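Local atomic coordinates of ThreeFoil (Artificial gene, PDB entry 3PG0), a protein that probably binds sugars as a designed, three-fold symmetric beta-trefoil of the ricin-type lectin family, and holds a sodium ion between its three repeats. Residues L31-S36 against L134-A139; L40-A45 against A51-Y56. One frame throughout, in Å; residues are numbered along the deposited sequence.

Interaction 1. Residues L31-S36 against L134-A139; sequences LVARHS and LDVENA
Ala-33 and Val-136, the last residues of strands 28-33 and 133-136, face each other with their CA atoms 7.7 Å apart, and beyond them the CA atoms of His-35 and Ala-139 come to 7.1 Å. No hydrogen bond spans the gap; the His-35 ring meets both the Val-136 side chain and the backbone of Ala-139. Each strand ends in a beta turn: in 136-139 the backbone N of Ala-139 donates to the carbonyl of Val-136, whereas the matching bond from Ser-36 N to Ala-33 O is weak.

The imidazole of His-35 lies between the two turns and accounts for the larger part of the contact. With CG between the backbone N and the carbonyl carbon (chi1 74°), the ring reaches across to the other turn. Its CE1 meets CB of Val-136 at 3.6 Å, an oblique approach, while CD2 lies 3.3 Å from Ala-139 O, which sits at the ring edge and near its plane. NE2, between these two carbons, is hydrogen-bonded to the carbonyl of Ser-140, which should help to hold the ring's rotation; CB of Ser-36 covers one face, 3.6 Å above its centre.

In the beta-trefoil this is a seam between parts of the chain almost a hundred residues apart, where the end of an early strand meets the late hairpin of strands 133-136 and 147-150. Deeper in, the methyl of Ala-33 touches CG2 of Val-136 at 4.1 Å, and Trp-160 of strand 160-164 packs on both residues. Toward the surface the contact finishes at Ala-139, whose CB is 4.1 Å from CD2 of His-35.

Interaction 2. Residues L40-A45 against A51-Y56; sequences LDVENA and ANVIQY. With NA (sodium ion), chain G; BTB (2-[bis-(2-hydroxy-ethyl)-amino]-2-hydroxymethyl-propane-1,3-diol), chain D.
Glu-43 meets Asn-52 just past the paired strands 39-42 and 53-56, its backbone N donating to Asn-52 O at 2.9 Å. Its CB lies 3.4 Å from that same Asn-52 O and also near CD1 of Ile-54, which CG meets too. With CG anti to the backbone N (chi1 -175°) and the chain extended beyond it, the carboxylate is carried along to Asn-52, its plane turned 59° from the amide. OE1 passes beside Asn-52 CB and takes a hydrogen bond from a water at 2.9 Å, and this water accepts one from Asn-52 N. OE2 is held more weakly by a second water, which accepts from Asn-52 ND2. The second water reaches the amide itself and probably helps to orient it; the amide OD1 binds the sodium ion at 2.5 Å. Val-53 O is a second ligand, and Asn-99, Val-100, Asn-146 and Val-147 complete the site.

Farther along, Asp-41 and Ile-54 form an antiparallel hydrogen-bonded pair, with Ile-54 N to Asp-41 O at 2.8 Å. Asp-41 OD1 accepts a hydrogen bond at 2.6 Å from O6 of a bis-tris molecule, probably from the crystallisation liquor; Asn-44 N donates to that same O6, and C6 of the ligand lies over a face of the Tyr-56 ring. An acidic group beside an aromatic ring is consistent with the sugar pocket of ricin-type lectins.

On the sheet face bearing Leu-40, Val-42 and Val-53, Leu-40 CD1 and Val-53 CG1 are tight at 3.4 Å. Here Leu-40 packs on Leu-31 of strand 28-33 and Leu-134 of strand 133-136, while Val-42 touches Gln-102 of strand 100-103.

From the N terminus, the chain first lays down 31-36 on strand 28-33, then turns directly into 40-45, where Leu-31 O probably accepts a hydrogen bond from Leu-40 N. Interaction 2 closes a short hairpin loop with 51-56. Interaction 1 closes only when 134-139 arrives, after a further run of strands, so the hairpin is nested within its large loop. The two contacts adjoin at Gln-55: its OE1 probably hydrogen-bonds to Ser-36 OG at 2.7 Å and packs against CG1 of Val-136. Interaction 2 pairs one hairpin's strands and, through the sodium ion, connects them to Asn-99/Val-100 and Asn-146/Val-147, whereas interaction 1 ties the first strand to the hairpin of strands 133-136 and 147-150.

Interaction 1. Residues L31-S36 against L134-A139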
loop_
_atom_site.group_PDB
_atom_site.type_symbol
_atom_site.label_atom_id
_atom_site.label_comp_id
_atom_site.label_asym_id
_atom_site.label_seq_id
_atom_site.Cartn_x
_atom_site.Cartn_y
_atom_site.Cartn_z
ATOM N N LEU A 31 2.199 1.186 -7.586
ATOM C CA LEU A 31 1.026 0.386 -7.292
ATOM C C LEU A 31 -0.185 1.227 -7.618
ATOM O O LEU A 31 -0.397 2.279 -7.009
ATOM C CB LEU A 31 1.002 -0.057 -5.814
ATOM C CG LEU A 31 1.919 -1.232 -5.479
ATOM C CD1 LEU A 31 3.339 -0.770 -5.423
ATOM C CD2 LEU A 31 1.526 -1.863 -4.150
ATOM N N VAL A 32 -0.975 0.760 -8.586
ATOM C CA VAL A 32 -2.078 1.541 -9.139
ATOM C C VAL A 32 -3.397 0.858 -8.807
ATOM O O VAL A 32 -3.586 -0.321 -9.118
ATOM C CB VAL A 32 -1.946 1.666 -10.673
ATOM C CG1 VAL A 32 -3.114 2.447 -11.256
ATOM C CG2 VAL A 32 -0.626 2.331 -11.027
ATOM N N ALA A 33 -4.299 1.592 -8.162
ATOM C CA ALA A 33 -5.610 1.037 -7.821
ATOM C C ALA A 33 -6.442 0.820 -9.076
ATOM O O ALA A 33 -6.479 1.668 -9.980
ATOM C CB ALA A 33 -6.341 1.944 -6.841
ATOM N N ARG A 34 -7.127 -0.317 -9.123
ATOM C CA ARG A 34 -7.865 -0.701 -10.324
ATOM C C ARG A 34 -8.998 0.263 -10.633
ATOM O O ARG A 34 -9.247 0.587 -11.798
ATOM C CB ARG A 34 -8.407 -2.118 -10.164
ATOM C CG ARG A 34 -9.152 -2.628 -11.376
ATOM C CD ARG A 34 -9.513 -4.100 -11.244
ATOM N NE ARG A 34 -10.161 -4.568 -12.471
ATOM C CZ ARG A 34 -10.493 -5.834 -12.714
ATOM N NH1 ARG A 34 -10.242 -6.775 -11.818
ATOM N NH2 ARG A 34 -11.074 -6.161 -13.864
ATOM N N HIS A 35 -9.691 0.721 -9.597
ATOM C CA HIS A 35 -10.854 1.574 -9.825
ATOM C C HIS A 35 -10.459 2.959 -10.330
ATOM O O HIS A 35 -11.116 3.511 -11.198
ATOM C CB HIS A 35 -11.721 1.677 -8.555
ATOM C CG HIS A 35 -11.129 2.547 -7.485
ATOM N ND1 HIS A 35 -9.850 2.370 -7.000
ATOM C CD2 HIS A 35 -11.640 3.613 -6.822
ATOM C CE1 HIS A 35 -9.603 3.281 -6.072
ATOM N NE2 HIS A 35 -10.677 4.045 -5.945
ATOM N N SER A 36 -9.367 3.509 -9.807
ATOM C CA SER A 36 -9.076 4.925 -10.023
ATOM C C SER A 36 -7.932 5.152 -10.992
ATOM O O SER A 36 -7.832 6.224 -11.603
ATOM C CB SER A 36 -8.712 5.594 -8.702
ATOM O OG SER A 36 -7.492 5.052 -8.214
ATOM N N LEU A 134 -5.297 -3.884 1.476
ATOM C CA LEU A 134 -5.033 -2.497 1.124
ATOM C C LEU A 134 -6.207 -1.988 0.293
ATOM O O LEU A 134 -6.597 -2.612 -0.706
ATOM C CB LEU A 134 -3.729 -2.419 0.320
ATOM C CG LEU A 134 -3.042 -1.063 0.184
ATOM C CD1 LEU A 134 -2.534 -0.540 1.527
ATOM C CD2 LEU A 134 -1.903 -1.200 -0.816
ATOM N N ASP A 135 -6.749 -0.842 0.693
ATOM C CA ASP A 135 -8.076 -0.403 0.243
ATOM C C ASP A 135 -8.121 1.121 0.107
ATOM O O ASP A 135 -7.680 1.837 1.003
ATOM C CB ASP A 135 -9.081 -0.922 1.294
ATOM C CG ASP A 135 -10.524 -0.561 1.009
ATOM O OD1 ASP A 135 -10.851 0.630 0.842
ATOM O OD2 ASP A 135 -11.344 -1.499 1.024
ATOM N N VAL A 136 -8.601 1.630 -1.028
ATOM C CA VAL A 136 -8.833 3.072 -1.138
ATOM C C VAL A 136 -10.230 3.378 -0.608
ATOM O O VAL A 136 -11.236 2.883 -1.149
ATOM C CB VAL A 136 -8.735 3.579 -2.575
ATOM C CG1 VAL A 136 -8.976 5.073 -2.583
ATOM C CG2 VAL A 136 -7.351 3.258 -3.133
ATOM N N GLU A 137 -10.280 4.167 0.463
ATOM C CA GLU A 137 -11.515 4.413 1.212
ATOM C C GLU A 137 -12.726 4.794 0.359
ATOM O O GLU A 137 -12.691 5.757 -0.414
ATOM C CB GLU A 137 -11.281 5.476 2.280
ATOM C CG GLU A 137 -12.539 5.774 3.074
ATOM C CD GLU A 137 -12.329 6.786 4.194
ATOM O OE1 GLU A 137 -11.338 7.552 4.168
ATOM O OE2 GLU A 137 -13.170 6.810 5.112
ATOM N N ASN A 138 -13.804 4.037 0.542
ATOM C CA ASN A 138 -15.083 4.273 -0.135
ATOM C C ASN A 138 -15.017 4.248 -1.666
ATOM O O ASN A 138 -15.933 4.726 -2.337
ATOM C CB ASN A 138 -15.739 5.577 0.376
ATOM C CG ASN A 138 -16.096 5.509 1.862
ATOM O OD1 ASN A 138 -16.217 4.419 2.434
ATOM N ND2 ASN A 138 -16.285 6.670 2.485
ATOM N N ALA A 139 -13.944 3.673 -2.211
ATOM C CA ALA A 139 -13.724 3.647 -3.657
ATOM C C ALA A 139 -13.754 5.044 -4.267
ATOM O O ALA A 139 -14.182 5.225 -5.409
ATOM C CB ALA A 139 -14.744 2.723 -4.357
#

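Interaction 2. Residues L40-A45 against A51-Y56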
loop_
_atom_site.group_PDB
_atom_site.type_symbol
_atom_site.label_atom_id
_atom_site.label_comp_id
_atom_site.label_asym_id
_atom_site.label_seq_id
_atom_site.Cartn_x
_atom_site.Cartn_y
_atom_site.Cartn_z
ATOM N N LEU A 40 -0.428 4.516 -5.216
ATOM C CA LEU A 40 -0.103 4.499 -3.802
ATOM C C LEU A 40 0.991 5.526 -3.516
ATOM O O LEU A 40 2.075 5.480 -4.108
ATOM C CB LEU A 40 0.355 3.095 -3.411
ATOM C CG LEU A 40 0.460 2.775 -1.921
ATOM C CD1 LEU A 40 -0.935 2.748 -1.289
ATOM C CD2 LEU A 40 1.165 1.428 -1.757
ATOM N N ASP A 41 0.712 6.439 -2.588
ATOM C CA ASP A 41 1.463 7.679 -2.481
ATOM C C ASP A 41 1.688 8.059 -1.013
ATOM O O ASP A 41 0.750 8.041 -0.217
ATOM C CB ASP A 41 0.650 8.750 -3.227
ATOM C CG ASP A 41 1.266 10.141 -3.164
ATOM O OD1 ASP A 41 1.484 10.678 -2.052
ATOM O OD2 ASP A 41 1.485 10.720 -4.242
ATOM N N VAL A 42 2.932 8.390 -0.647
ATOM C CA VAL A 42 3.167 8.942 0.693
ATOM C C VAL A 42 2.989 10.457 0.648
ATOM O O VAL A 42 3.719 11.170 -0.052
ATOM C CB VAL A 42 4.561 8.618 1.249
ATOM C CG1 VAL A 42 4.720 9.234 2.645
ATOM C CG2 VAL A 42 4.782 7.099 1.302
ATOM N N GLU A 43 2.026 10.929 1.428
ATOM C CA GLU A 43 1.470 12.268 1.297
ATOM C C GLU A 43 2.519 13.379 1.354
ATOM O O GLU A 43 3.255 13.516 2.342
ATOM C CB GLU A 43 0.395 12.485 2.361
ATOM C CG GLU A 43 -0.326 13.807 2.225
ATOM C CD GLU A 43 -1.516 13.894 3.147
ATOM O OE1 GLU A 43 -1.394 13.472 4.317
ATOM O OE2 GLU A 43 -2.574 14.377 2.698
ATOM N N ASN A 44 2.578 14.156 0.273
ATOM C CA ASN A 44 3.438 15.333 0.180
ATOM C C ASN A 44 4.927 15.031 0.330
ATOM O O ASN A 44 5.728 15.914 0.669
ATOM C CB ASN A 44 2.983 16.412 1.162
ATOM C CG ASN A 44 1.587 16.934 0.835
ATOM O OD1 ASN A 44 1.214 17.044 -0.337
ATOM N ND2 ASN A 44 0.809 17.244 1.864
ATOM N N ALA A 45 5.282 13.771 0.079
ATOM C CA ALA A 45 6.676 13.326 0.106
ATOM C C ALA A 45 7.326 13.539 1.464
ATOM O O ALA A 45 8.549 13.672 1.577
ATOM C CB ALA A 45 7.491 13.986 -1.013
ATOM N N ALA A 51 3.760 9.503 8.439
ATOM C CA ALA A 51 3.185 10.214 7.292
ATOM C C ALA A 51 2.103 9.359 6.660
ATOM O O ALA A 51 2.228 8.139 6.589
ATOM C CB ALA A 51 4.254 10.551 6.264
ATOM N N ASN A 52 1.034 10.002 6.207
ATOM C CA ASN A 52 -0.126 9.261 5.722
ATOM C C ASN A 52 0.105 8.706 4.326
ATOM O O ASN A 52 0.776 9.332 3.512
ATOM C CB ASN A 52 -1.354 10.160 5.704
ATOM C CG ASN A 52 -2.648 9.364 5.635
ATOM O OD1 ASN A 52 -2.700 8.229 6.081
ATOM N ND2 ASN A 52 -3.679 9.938 5.037
ATOM N N VAL A 53 -0.474 7.541 4.054
ATOM C CA VAL A 53 -0.441 6.961 2.711
ATOM C C VAL A 53 -1.813 7.154 2.076
ATOM O O VAL A 53 -2.848 6.874 2.688
ATOM C CB VAL A 53 -0.037 5.471 2.748
ATOM C CG1 VAL A 53 -0.249 4.813 1.372
ATOM C CG2 VAL A 53 1.414 5.351 3.209
ATOM N N ILE A 54 -1.806 7.648 0.844
ATOM C CA ILE A 54 -3.020 8.067 0.155
ATOM C C ILE A 54 -2.965 7.551 -1.270
ATOM O O ILE A 54 -2.025 6.871 -1.667
ATOM C CB ILE A 54 -3.137 9.604 0.106
ATOM C CG1 ILE A 54 -1.905 10.216 -0.590
ATOM C CG2 ILE A 54 -3.300 10.175 1.514
ATOM C CD1 ILE A 54 -1.989 11.739 -0.765
ATOM N N GLN A 55 -3.991 7.874 -2.040
ATOM C CA GLN A 55 -3.969 7.643 -3.473
ATOM C C GLN A 55 -3.771 8.983 -4.169
ATOM O O GLN A 55 -4.284 10.001 -3.716
ATOM C CB GLN A 55 -5.267 6.966 -3.903
ATOM C CG GLN A 55 -5.967 7.603 -5.054
ATOM C CD GLN A 55 -7.307 6.960 -5.337
ATOM O OE1 GLN A 55 -7.395 5.759 -5.649
ATOM N NE2 GLN A 55 -8.369 7.756 -5.231
ATOM N N TYR A 56 -2.988 9.002 -5.237
ATOM C CA TYR A 56 -2.754 10.254 -5.943
ATOM C C TYR A 56 -2.338 9.986 -7.384
ATOM O O TYR A 56 -1.659 9.001 -7.673
ATOM C CB TYR A 56 -1.692 11.100 -5.218
ATOM C CG TYR A 56 -1.824 12.601 -5.425
ATOM C CD1 TYR A 56 -2.549 13.379 -4.529
ATOM C CD2 TYR A 56 -1.200 13.234 -6.491
ATOM C CE1 TYR A 56 -2.665 14.753 -4.709
ATOM C CE2 TYR A 56 -1.310 14.596 -6.672
ATOM C CZ TYR A 56 -2.043 15.348 -5.785
ATOM O OH TYR A 56 -2.150 16.712 -5.976
HETATM NA NA NA G . -3.797 6.290 4.967
HETATM C C1 BTB D . 1.497 17.464 -4.958
HETATM O O1 BTB D . 1.115 17.353 -6.261
HETATM C C2 BTB D . 2.559 16.411 -4.633
HETATM C C3 BTB D . 3.567 16.354 -5.748
HETATM O O3 BTB D . 4.434 17.396 -5.665
HETATM C C4 BTB D . 3.202 16.818 -3.365
HETATM O O4 BTB D . 4.317 15.957 -3.073
HETATM N N BTB D . 1.896 15.046 -4.461
HETATM C C5 BTB D . 0.902 15.137 -3.386
HETATM C C6 BTB D . 0.567 13.762 -2.924
HETATM O O6 BTB D . 1.602 13.236 -2.079
HETATM C C7 BTB D . 2.886 14.074 -4.112
HETATM C C8 BTB D . 2.828 12.824 -4.961
HETATM O O8 BTB D . 2.888 13.184 -6.289
HETATM O O HOH W 1 0.694 12.858 6.294
HETATM O O HOH W 2 -4.386 12.542 4.294
#